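Local structure of transcriptional regulator, MarR family (Silicibacter pomeroyi DSS-3, 3CDH) at residues Arg47-Leu52 / Glu112-Ser117. The protein probably binds DNA and regulates transcription, as a member of the MarR family of winged helix-turn-helix regulators. Residues are numbered along the deposited sequence; the frame is centred on the assembly and turned at random.
Sequences RVLACL and ESLVAS
Leu49 and Ala50, on the first helix of the MarR winged helix-turn-helix domain, pack against Leu114 and Val115 of the long helix 105-130 that follows the wing. Between 47-52 and 112-117 the contact is made of apolar groups, and no hydrogen bond crosses. CD1 of Leu49 meets CD1 of Leu114 at 3.8 Å, one methyl on another, with the two side chains meeting at a slant. Both leucines carry CG anti to the carbonyl carbon (chi1 -64° in Leu49, -69° in Leu114), and with chi2 also extended, CD1 of each reaches toward the other helix. One residue further along each helix, CG2 of Val115 lies over the backbone of Ala50, 4.3 Å from its CA. The short side chain of Ala50 probably allows this close approach, and here the two segments come nearest, with the CA atoms of Ala50 and Val115 6.4 Å apart. All four touching residues are buried, though the two segments cover just 106 Å² between them, so much of their burial comes from other neighbours. Leu49 also packs on Met81 of helix 71-84 and on Leu103 of strand 100-103, while Trp46 and Val53 extend the apolar surface met by helix 105-130. Phe12 of the second subunit touches both Ala50 and Val115, and a glycerol, probably from the crystallisation liquor, lies about 4 Å from the Ala50 side chain. The contact thus ties the DNA-binding domain to the helix leading from it toward what, as in other MarR proteins, is probably the dimerisation region, an arrangement characteristic of the MarR winged-helix fold.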
loop_
_atom_site.group_PDB
_atom_site.type_symbol
_atom_site.label_atom_id
_atom_site.label_comp_id
_atom_site.label_asym_id
_atom_site.label_seq_id
_atom_site.Cartn_x
_atom_site.Cartn_y
_atom_site.Cartn_z
ATOM N N ARG B 47 -11.762 2.709 6.926
ATOM C CA ARG B 47 -12.036 2.511 5.520
ATOM C C ARG B 47 -13.477 2.089 5.330
ATOM O O ARG B 47 -14.153 2.580 4.412
ATOM C CB ARG B 47 -11.087 1.500 4.909
ATOM C CG ARG B 47 -9.690 2.034 4.842
ATOM C CD ARG B 47 -8.725 1.032 4.293
ATOM N NE ARG B 47 -7.418 1.640 4.053
ATOM C CZ ARG B 47 -6.347 0.966 3.620
ATOM N NH1 ARG B 47 -6.426 -0.354 3.376
ATOM N NH2 ARG B 47 -5.198 1.612 3.435
ATOM N N VAL B 48 -13.967 1.205 6.200
ATOM C CA VAL B 48 -15.365 0.822 6.114
ATOM C C VAL B 48 -16.236 2.069 6.243
ATOM O O VAL B 48 -17.161 2.265 5.430
ATOM C CB VAL B 48 -15.766 -0.188 7.159
ATOM C CG1 VAL B 48 -17.291 -0.147 7.375
ATOM C CG2 VAL B 48 -15.309 -1.552 6.728
ATOM N N LEU B 49 -15.928 2.915 7.234
ATOM C CA LEU B 49 -16.653 4.173 7.399
ATOM C C LEU B 49 -16.522 5.071 6.183
ATOM O O LEU B 49 -17.519 5.638 5.705
ATOM C CB LEU B 49 -16.205 4.919 8.647
ATOM C CG LEU B 49 -16.475 4.218 9.975
ATOM C CD1 LEU B 49 -15.806 5.026 11.041
ATOM C CD2 LEU B 49 -17.965 4.068 10.276
ATOM N N ALA B 50 -15.306 5.197 5.665
ATOM C CA ALA B 50 -15.116 5.993 4.461
ATOM C C ALA B 50 -15.985 5.463 3.295
ATOM O O ALA B 50 -16.637 6.255 2.583
ATOM C CB ALA B 50 -13.661 6.068 4.102
ATOM N N CYS B 51 -16.049 4.141 3.126
ATOM C CA CYS B 51 -16.879 3.583 2.041
ATOM C C CYS B 51 -18.354 3.763 2.233
ATOM O O CYS B 51 -19.083 3.774 1.258
ATOM C CB CYS B 51 -16.673 2.093 1.866
ATOM S SG CYS B 51 -15.055 1.691 1.413
ATOM N N LEU B 52 -18.810 3.841 3.479
ATOM C CA LEU B 52 -20.250 3.851 3.715
ATOM C C LEU B 52 -20.837 5.240 3.869
ATOM O O LEU B 52 -22.044 5.380 3.916
ATOM C CB LEU B 52 -20.642 2.957 4.892
ATOM C CG LEU B 52 -20.423 1.456 4.737
ATOM C CD1 LEU B 52 -20.803 0.811 6.015
ATOM C CD2 LEU B 52 -21.246 0.873 3.626
ATOM N N GLU B 112 -18.925 10.861 9.260
ATOM C CA GLU B 112 -18.952 12.201 8.727
ATOM C C GLU B 112 -17.832 13.045 9.271
ATOM O O GLU B 112 -17.162 13.739 8.513
ATOM C CB GLU B 112 -20.292 12.851 8.916
ATOM C CG GLU B 112 -21.098 12.822 7.642
ATOM C CD GLU B 112 -22.602 12.717 7.897
ATOM O OE1 GLU B 112 -23.131 13.314 8.883
ATOM O OE2 GLU B 112 -23.263 12.025 7.090
ATOM N N SER B 113 -17.572 12.958 10.565
ATOM C CA SER B 113 -16.536 13.805 11.086
ATOM C C SER B 113 -15.148 13.328 10.658
ATOM O O SER B 113 -14.266 14.147 10.386
ATOM C CB SER B 113 -16.680 14.020 12.584
ATOM O OG SER B 113 -16.004 13.026 13.285
ATOM N N LEU B 114 -14.965 12.020 10.518
ATOM C CA LEU B 114 -13.718 11.511 9.961
ATOM C C LEU B 114 -13.499 11.899 8.508
ATOM O O LEU B 114 -12.400 12.298 8.128
ATOM C CB LEU B 114 -13.656 10.008 10.082
ATOM C CG LEU B 114 -13.512 9.576 11.523
ATOM C CD1 LEU B 114 -13.521 8.071 11.583
ATOM C CD2 LEU B 114 -12.239 10.152 12.104
ATOM N N VAL B 115 -14.520 11.765 7.674
ATOM C CA VAL B 115 -14.345 12.134 6.276
ATOM C C VAL B 115 -13.994 13.629 6.159
ATOM O O VAL B 115 -13.117 14.023 5.375
ATOM C CB VAL B 115 -15.551 11.711 5.412
ATOM C CG1 VAL B 115 -15.484 12.325 4.030
ATOM C CG2 VAL B 115 -15.594 10.181 5.303
ATOM N N ALA B 116 -14.633 14.452 6.983
ATOM C CA ALA B 116 -14.242 15.855 7.073
ATOM C C ALA B 116 -12.725 16.012 7.305
ATOM O O ALA B 116 -12.042 16.643 6.490
ATOM C CB ALA B 116 -15.064 16.592 8.136
ATOM N N SER B 117 -12.197 15.414 8.379
ATOM C CA SER B 117 -10.747 15.435 8.626
ATOM C C SER B 117 -9.942 14.922 7.458
ATOM O O SER B 117 -8.963 15.557 7.052
ATOM C CB SER B 117 -10.380 14.586 9.818
ATOM O OG SER B 117 -10.660 15.292 10.995
#